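Local coordinates for ferripyochelin binding protein (Pyrococcus horikoshii, PDB 1V3W) that probably acts as a gamma-class carbonic anhydrase, hydrating carbon dioxide to bicarbonate at zinc sites between the subunits of a left-handed beta-helix trimer, and also binds calcium, at residues A[109-117]-A[144-152]; A[66-74]-A[84-92]. All blocks are in the same frame, centred on the assembly; numbering follows the deposited sequence. Where two conformers were deposited one is given.

Contact 1: A[109-117]-A[144-152]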
loop_
_atom_site.group_PDB
_atom_site.type_symbol
_atom_site.label_atom_id
_atom_site.label_comp_id
_atom_site.label_asym_id
_atom_site.label_seq_id
_atom_site.Cartn_x
_atom_site.Cartn_y
_atom_site.Cartn_z
ATOM N N ILE A 109 -15.776 12.115 -8.723
ATOM C CA ILE A 109 -14.774 12.418 -9.738
ATOM C C ILE A 109 -15.428 12.380 -11.112
ATOM O O ILE A 109 -16.036 11.378 -11.489
ATOM C CB ILE A 109 -13.620 11.392 -9.716
ATOM C CG1 ILE A 109 -13.107 11.199 -8.284
ATOM C CG2 ILE A 109 -12.490 11.872 -10.613
ATOM C CD1 ILE A 109 -12.609 12.470 -7.628
ATOM N N GLY A 110 -15.303 13.476 -11.854
ATOM C CA GLY A 110 -15.888 13.545 -13.182
ATOM C C GLY A 110 -15.185 12.668 -14.202
ATOM O O GLY A 110 -14.300 11.885 -13.859
ATOM N N ASP A 111 -15.580 12.805 -15.463
ATOM C CA ASP A 111 -14.991 12.015 -16.538
ATOM C C ASP A 111 -13.747 12.681 -17.108
ATOM O O ASP A 111 -13.619 13.906 -17.080
ATOM C CB ASP A 111 -16.012 11.802 -17.657
ATOM C CG ASP A 111 -17.353 11.330 -17.142
ATOM O OD1 ASP A 111 -17.383 10.449 -16.255
ATOM O OD2 ASP A 111 -18.382 11.839 -17.632
ATOM N N HIS A 112 -12.835 11.866 -17.631
ATOM C CA HIS A 112 -11.593 12.365 -18.207
ATOM C C HIS A 112 -10.852 13.218 -17.187
ATOM O O HIS A 112 -10.598 14.406 -17.399
ATOM C CB HIS A 112 -11.882 13.176 -19.471
ATOM C CG HIS A 112 -12.365 12.345 -20.618
ATOM N ND1 HIS A 112 -11.583 11.384 -21.222
ATOM C CD2 HIS A 112 -13.551 12.329 -21.272
ATOM C CE1 HIS A 112 -12.265 10.813 -22.198
ATOM N NE2 HIS A 112 -13.463 11.368 -22.250
ATOM N N VAL A 113 -10.512 12.586 -16.071
ATOM C CA VAL A 113 -9.801 13.242 -14.987
ATOM C C VAL A 113 -8.546 12.458 -14.639
ATOM O O VAL A 113 -8.515 11.233 -14.740
ATOM C CB VAL A 113 -10.689 13.338 -13.719
ATOM C CG1 VAL A 113 -9.851 13.740 -12.506
ATOM C CG2 VAL A 113 -11.802 14.345 -13.946
ATOM N N ILE A 114 -7.500 13.176 -14.253
ATOM C CA ILE A 114 -6.270 12.532 -13.831
ATOM C C ILE A 114 -5.982 13.034 -12.432
ATOM O O ILE A 114 -5.924 14.241 -12.197
ATOM C CB ILE A 114 -5.070 12.880 -14.741
ATOM C CG1 ILE A 114 -5.275 12.259 -16.125
ATOM C CG2 ILE A 114 -3.771 12.352 -14.125
ATOM C CD1 ILE A 114 -4.161 12.562 -17.106
ATOM N N ILE A 115 -5.859 12.099 -11.496
ATOM C CA ILE A 115 -5.537 12.429 -10.118
ATOM C C ILE A 115 -4.048 12.126 -10.009
ATOM O O ILE A 115 -3.614 11.009 -10.295
ATOM C CB ILE A 115 -6.313 11.541 -9.122
ATOM C CG1 ILE A 115 -7.824 11.673 -9.355
ATOM C CG2 ILE A 115 -5.944 11.922 -7.696
ATOM C CD1 ILE A 115 -8.377 13.072 -9.156
ATOM N N GLY A 116 -3.265 13.121 -9.616
ATOM C CA GLY A 116 -1.832 12.923 -9.506
ATOM C C GLY A 116 -1.416 11.921 -8.448
ATOM O O GLY A 116 -2.156 11.645 -7.502
ATOM N N ALA A 117 -0.216 11.370 -8.614
ATOM C CA ALA A 117 0.326 10.409 -7.664
ATOM C C ALA A 117 0.414 11.050 -6.286
ATOM O O ALA A 117 0.868 12.185 -6.148
ATOM C CB ALA A 117 1.711 9.956 -8.115
ATOM N N LEU A 144 -7.068 19.097 -18.556
ATOM C CA LEU A 144 -6.185 18.172 -19.252
ATOM C C LEU A 144 -5.904 18.612 -20.681
ATOM O O LEU A 144 -6.695 19.335 -21.288
ATOM C CB LEU A 144 -6.794 16.769 -19.300
ATOM C CG LEU A 144 -7.119 16.046 -17.994
ATOM C CD1 LEU A 144 -7.558 14.626 -18.328
ATOM C CD2 LEU A 144 -5.906 16.027 -17.079
ATOM N N THR A 145 -4.771 18.162 -21.210
ATOM C CA THR A 145 -4.390 18.463 -22.581
ATOM C C THR A 145 -4.975 17.347 -23.439
ATOM O O THR A 145 -5.442 16.337 -22.911
ATOM C CB THR A 145 -2.864 18.450 -22.758
ATOM O OG1 THR A 145 -2.363 17.138 -22.474
ATOM C CG2 THR A 145 -2.212 19.455 -21.823
ATOM N N GLU A 146 -4.953 17.522 -24.755
ATOM C CA GLU A 146 -5.482 16.509 -25.659
ATOM C C GLU A 146 -4.742 15.184 -25.492
ATOM O O GLU A 146 -5.349 14.112 -25.545
ATOM C CB GLU A 146 -5.379 16.995 -27.108
ATOM C CG GLU A 146 -6.369 18.098 -27.459
ATOM C CD GLU A 146 -6.162 18.651 -28.857
ATOM O OE1 GLU A 146 -5.913 17.852 -29.785
ATOM O OE2 GLU A 146 -6.261 19.885 -29.030
ATOM N N GLU A 147 -3.431 15.262 -25.282
ATOM C CA GLU A 147 -2.611 14.068 -25.109
ATOM C C GLU A 147 -3.011 13.312 -23.844
ATOM O O GLU A 147 -3.109 12.085 -23.845
ATOM C CB GLU A 147 -1.127 14.446 -25.036
ATOM C CG GLU A 147 -0.648 15.296 -26.206
ATOM C CD GLU A 147 -0.584 16.776 -25.869
ATOM O OE1 GLU A 147 0.495 17.244 -25.447
ATOM O OE2 GLU A 147 -1.614 17.467 -26.016
ATOM N N GLU A 148 -3.241 14.051 -22.764
ATOM C CA GLU A 148 -3.628 13.439 -21.500
ATOM C C GLU A 148 -5.023 12.837 -21.610
ATOM O O GLU A 148 -5.307 11.799 -21.017
ATOM C CB GLU A 148 -3.592 14.479 -20.382
ATOM C CG GLU A 148 -2.227 15.138 -20.228
ATOM C CD GLU A 148 -2.207 16.221 -19.170
ATOM O OE1 GLU A 148 -3.124 17.069 -19.165
ATOM O OE2 GLU A 148 -1.263 16.232 -18.350
ATOM N N ILE A 149 -5.894 13.492 -22.372
ATOM C CA ILE A 149 -7.254 13.001 -22.555
ATOM C C ILE A 149 -7.232 11.665 -23.295
ATOM O O ILE A 149 -7.958 10.737 -22.935
ATOM C CB ILE A 149 -8.115 14.024 -23.337
ATOM C CG1 ILE A 149 -8.337 15.268 -22.471
ATOM C CG2 ILE A 149 -9.452 13.404 -23.729
ATOM C CD1 ILE A 149 -9.039 16.415 -23.183
ATOM N N GLU A 150 -6.399 11.561 -24.325
ATOM C CA GLU A 150 -6.307 10.319 -25.079
ATOM C C GLU A 150 -5.706 9.248 -24.169
ATOM O O GLU A 150 -6.039 8.067 -24.279
ATOM C CB GLU A 150 -5.442 10.519 -26.331
ATOM C CG GLU A 150 -5.953 11.627 -27.259
ATOM C CD GLU A 150 -6.932 11.137 -28.319
ATOM O OE1 GLU A 150 -7.868 11.894 -28.660
ATOM O OE2 GLU A 150 -6.760 10.009 -28.827
ATOM N N TRP A 151 -4.832 9.669 -23.259
ATOM C CA TRP A 151 -4.195 8.745 -22.327
ATOM C C TRP A 151 -5.193 8.189 -21.305
ATOM O O TRP A 151 -5.040 7.058 -20.841
ATOM C CB TRP A 151 -3.033 9.438 -21.601
ATOM C CG TRP A 151 -2.292 8.548 -20.637
ATOM C CD1 TRP A 151 -2.085 8.776 -19.308
ATOM C CD2 TRP A 151 -1.669 7.289 -20.934
ATOM N NE1 TRP A 151 -1.371 7.738 -18.757
ATOM C CE2 TRP A 151 -1.099 6.817 -19.728
ATOM C CE3 TRP A 151 -1.526 6.522 -22.095
ATOM C CZ2 TRP A 151 -0.409 5.601 -19.654
ATOM C CZ3 TRP A 151 -0.839 5.311 -22.020
ATOM C CH2 TRP A 151 -0.286 4.867 -20.804
ATOM N N THR A 152 -6.214 8.969 -20.955
ATOM C CA THR A 152 -7.196 8.479 -19.988
ATOM C C THR A 152 -7.895 7.216 -20.503
ATOM O O THR A 152 -8.434 6.445 -19.706
ATOM C CB THR A 152 -8.262 9.555 -19.609
ATOM O OG1 THR A 152 -8.963 9.993 -20.779
ATOM C CG2 THR A 152 -7.601 10.753 -18.931
#

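Contact 2: A[66-74]-A[84-92]. With ZN (zinc ion), chain B.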
loop_
_atom_site.group_PDB
_atom_site.type_symbol
_atom_site.label_atom_id
_atom_site.label_comp_id
_atom_site.label_asym_id
_atom_site.label_seq_id
_atom_site.Cartn_x
_atom_site.Cartn_y
_atom_site.Cartn_z
ATOM N N THR A 66 -15.798 0.949 1.486
ATOM C CA THR A 66 -16.921 1.875 1.537
ATOM C C THR A 66 -17.267 2.207 2.980
ATOM O O THR A 66 -16.702 1.644 3.918
ATOM C CB THR A 66 -18.182 1.256 0.906
ATOM O OG1 THR A 66 -18.635 0.172 1.730
ATOM C CG2 THR A 66 -17.888 0.735 -0.499
ATOM N N SER A 67 -18.208 3.133 3.139
ATOM C CA SER A 67 -18.698 3.540 4.448
ATOM C C SER A 67 -20.211 3.412 4.353
ATOM O O SER A 67 -20.761 3.404 3.251
ATOM C CB SER A 67 -18.308 4.991 4.743
ATOM O OG SER A 67 -18.678 5.849 3.679
ATOM N N HIS A 68 -20.886 3.291 5.491
ATOM C CA HIS A 68 -22.338 3.174 5.472
ATOM C C HIS A 68 -22.948 4.355 4.724
ATOM O O HIS A 68 -22.695 5.514 5.059
ATOM C CB HIS A 68 -22.902 3.110 6.894
ATOM C CG HIS A 68 -22.718 1.781 7.561
ATOM N ND1 HIS A 68 -21.572 1.441 8.245
ATOM C CD2 HIS A 68 -23.535 0.703 7.631
ATOM C CE1 HIS A 68 -21.690 0.209 8.711
ATOM N NE2 HIS A 68 -22.871 -0.260 8.352
ATOM N N GLY A 69 -23.743 4.049 3.703
ATOM C CA GLY A 69 -24.379 5.090 2.917
ATOM C C GLY A 69 -23.502 5.640 1.809
ATOM O O GLY A 69 -23.920 6.530 1.066
ATOM N N TYR A 70 -22.288 5.108 1.689
ATOM C CA TYR A 70 -21.355 5.569 0.667
ATOM C C TYR A 70 -20.726 4.431 -0.121
ATOM O O TYR A 70 -19.611 4.000 0.170
ATOM C CB TYR A 70 -20.255 6.413 1.309
ATOM C CG TYR A 70 -20.755 7.729 1.846
ATOM C CD1 TYR A 70 -21.054 8.783 0.984
ATOM C CD2 TYR A 70 -20.961 7.913 3.211
ATOM C CE1 TYR A 70 -21.549 9.991 1.468
ATOM C CE2 TYR A 70 -21.455 9.117 3.707
ATOM C CZ TYR A 70 -21.748 10.150 2.830
ATOM O OH TYR A 70 -22.239 11.340 3.314
ATOM N N PRO A 71 -21.439 3.921 -1.128
ATOM C CA PRO A 71 -20.874 2.830 -1.919
ATOM C C PRO A 71 -19.769 3.371 -2.818
ATOM O O PRO A 71 -19.628 4.587 -2.978
ATOM C CB PRO A 71 -22.075 2.326 -2.713
ATOM C CG PRO A 71 -22.873 3.574 -2.924
ATOM C CD PRO A 71 -22.810 4.242 -1.570
ATOM N N THR A 72 -18.965 2.479 -3.379
ATOM C CA THR A 72 -17.916 2.909 -4.286
ATOM C C THR A 72 -18.355 2.484 -5.671
ATOM O O THR A 72 -18.588 1.302 -5.920
ATOM C CB THR A 72 -16.560 2.267 -3.953
ATOM O OG1 THR A 72 -16.046 2.842 -2.744
ATOM C CG2 THR A 72 -15.568 2.514 -5.083
ATOM N N GLU A 73 -18.505 3.471 -6.539
ATOM C CA GLU A 73 -18.892 3.181 -7.902
ATOM C C GLU A 73 -17.845 3.695 -8.858
ATOM O O GLU A 73 -17.580 4.897 -8.925
ATOM C CB GLU A 73 -20.218 3.788 -8.213
ATOM C CG GLU A 73 -20.512 3.695 -9.687
ATOM C CD GLU A 73 -21.766 2.924 -9.966
ATOM O OE1 GLU A 73 -22.336 2.321 -9.025
ATOM O OE2 GLU A 73 -22.170 2.930 -11.142
ATOM N N ILE A 74 -17.283 2.768 -9.626
ATOM C CA ILE A 74 -16.242 3.092 -10.586
ATOM C C ILE A 74 -16.793 2.941 -11.996
ATOM O O ILE A 74 -17.453 1.949 -12.308
ATOM C CB ILE A 74 -15.032 2.151 -10.418
ATOM C CG1 ILE A 74 -14.519 2.213 -8.976
ATOM C CG2 ILE A 74 -13.938 2.535 -11.395
ATOM C CD1 ILE A 74 -14.050 3.583 -8.545
ATOM N N ALA A 84 -3.054 2.779 -4.652
ATOM C CA ALA A 84 -4.033 3.821 -4.417
ATOM C C ALA A 84 -5.113 3.257 -3.507
ATOM O O ALA A 84 -5.171 2.049 -3.256
ATOM C CB ALA A 84 -4.629 4.282 -5.736
ATOM N N MET A 85 -5.977 4.132 -3.014
ATOM C CA MET A 85 -7.039 3.708 -2.120
ATOM C C MET A 85 -8.296 4.521 -2.413
ATOM O O MET A 85 -8.271 5.749 -2.369
ATOM C CB MET A 85 -6.581 3.915 -0.672
ATOM C CG MET A 85 -7.309 3.101 0.382
ATOM S SD MET A 85 -8.983 3.651 0.707
ATOM C CE MET A 85 -9.863 2.078 0.645
ATOM N N VAL A 86 -9.384 3.829 -2.737
ATOM C CA VAL A 86 -10.654 4.491 -3.027
ATOM C C VAL A 86 -11.639 4.101 -1.933
ATOM O O VAL A 86 -11.908 2.915 -1.723
ATOM C CB VAL A 86 -11.211 4.061 -4.404
ATOM C CG1 VAL A 86 -12.535 4.764 -4.672
ATOM C CG2 VAL A 86 -10.201 4.390 -5.499
ATOM N N HIS A 87 -12.179 5.097 -1.237
ATOM C CA HIS A 87 -13.099 4.823 -0.145
ATOM C C HIS A 87 -14.444 5.534 -0.253
ATOM O O HIS A 87 -14.522 6.751 -0.100
ATOM C CB HIS A 87 -12.428 5.189 1.183
ATOM C CG HIS A 87 -12.987 4.454 2.357
ATOM N ND1 HIS A 87 -14.239 4.713 2.870
ATOM C CD2 HIS A 87 -12.489 3.422 3.080
ATOM C CE1 HIS A 87 -14.490 3.872 3.857
ATOM N NE2 HIS A 87 -13.445 3.077 4.004
ATOM N N GLY A 88 -15.492 4.754 -0.518
ATOM C CA GLY A 88 -16.843 5.288 -0.626
ATOM C C GLY A 88 -17.009 6.453 -1.578
ATOM O O GLY A 88 -17.744 7.402 -1.285
ATOM N N ALA A 89 -16.355 6.379 -2.731
ATOM C CA ALA A 89 -16.426 7.456 -3.705
ATOM C C ALA A 89 -17.016 7.046 -5.042
ATOM O O ALA A 89 -17.100 5.860 -5.373
ATOM C CB ALA A 89 -15.035 8.043 -3.921
ATOM N N LYS A 90 -17.440 8.051 -5.799
ATOM C CA LYS A 90 -17.993 7.850 -7.128
ATOM C C LYS A 90 -16.938 8.321 -8.117
ATOM O O LYS A 90 -16.461 9.454 -8.033
ATOM C CB LYS A 90 -19.285 8.652 -7.307
ATOM C CG LYS A 90 -20.483 8.019 -6.626
ATOM C CD LYS A 90 -21.758 8.815 -6.835
ATOM C CE LYS A 90 -22.955 8.082 -6.244
ATOM N NZ LYS A 90 -22.769 7.779 -4.797
ATOM N N VAL A 91 -16.562 7.437 -9.034
ATOM C CA VAL A 91 -15.557 7.753 -10.036
ATOM C C VAL A 91 -16.184 7.575 -11.410
ATOM O O VAL A 91 -16.782 6.538 -11.699
ATOM C CB VAL A 91 -14.324 6.830 -9.893
ATOM C CG1 VAL A 91 -13.290 7.166 -10.953
ATOM C CG2 VAL A 91 -13.719 6.981 -8.499
ATOM N N GLY A 92 -16.051 8.600 -12.245
ATOM C CA GLY A 92 -16.621 8.563 -13.581
ATOM C C GLY A 92 -15.871 7.696 -14.571
ATOM O O GLY A 92 -15.177 6.754 -14.192
HETATM ZN ZN ZN B . -12.810 1.606 5.222
HETATM O O HOH W 1 -20.470 7.299 -2.515
HETATM O O HOH W 2 -12.690 1.369 7.029
#

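Contact 1: A[109-117]-A[144-152]
H112 and I114, just before and on strand 113-115, meet the opening turns (146-152) of helix 146-169; the axis of that piece passes 8.9 Å from the strand's at 87°, nearly perpendicular. The H112 ring offers ND1 edge-on to T152: the N-H points at OG1 over 3.0 Å, with the hydroxyl oxygen only 6° out of the ring plane. The methyl CG2 of I149 lies obliquely against the same ring, an off-centre CH-pi contact 4.3 Å from CG2 to the H112 ring centroid. The arrangement belongs to a left-handed beta-helix of the hexapeptide-repeat type, whose C-terminal helix turns back along the outside of the coils. With CG1 anti to its carbonyl carbon (chi1 -68°) and an extended end, I114 brings CD1 3.8 Å from E148 CB and 3.9 Å from L144 CD2, while its CG1 meets T152 CG2. L144 spreads its two methyls along the chain, CD2 on I114 and CD1 3.2 Å from H112 O. T145 and E148 form a capping box at the helix start, and R142 makes a salt bridge with E148 OE2.

Contact 2: A[66-74]-A[84-92]
H87 and T66 meet where a coil of the beta-helix turns toward the zinc site. The H87 ring swings out with CG anti to its backbone N (chi1 -156°) and lies with one face toward the T66 backbone: T66 N stands 4.0 Å above that face, offset toward the rim, and H87 CE1 comes 3.1 Å from T66 O. NE2 binds zinc at 2.0 Å; ND1 is hydrogen-bonded to D105, which also receives S67 OG. Beside the ring, a CB on G88 would clash with Y70 O and crowd S67 OG, and its positive phi also favours glycine.

T72 OG1 is hydrogen-bonded to H65 O and lies 3.0 Å from G88 N, while CG2 meets V86 CG1 obliquely. Replacing T72 by alanine removes both branches and would probably leave H65 O without this partner and open a gap beside V86. Further on, strands 72-74 and 90-91 pair in parallel, E73 N donating to A89 O and V91 N to E73 O, the latter at 2.7 Å and nearly straight (174°). I74 and V91 lie side by side, pointing the same way, and I74 CD1 packs on V91 CG2.

A water donates to P71 O and G88 O, bridging the two backbones. H65 of the same chain and H82 of a neighbouring subunit complete the protein ligands of the zinc, and a water also binds it. Fixed by D105 at one nitrogen and by metal at the other, the H87 imidazole can hardly rotate, and the carboxylate is likely to make it a more electron-rich ligand.

In the fold
Contact 2 comes first along the chain and closes before contact 1 opens, their centres lying 19 Å apart. Contact 2 joins two neighbouring coils of the beta-helix, and the coil carrying 109-117 is the next one along. The contacts touch directly: strand 108-109 adds to strand 90-91 in the same parallel sheet, with probable hydrogen bonds from I109 N to K90 O and from G92 N to I109 O. From there the chain turns into strand 113-115, in another sheet of the helix. The two contacts thus lie in different parts of the fold: 66-74 with 84-92 by a zinc site shared with a neighbouring subunit, 109-117 with 144-152 where the coils meet the C-terminal helix 146-169, away from the annotated metal sites.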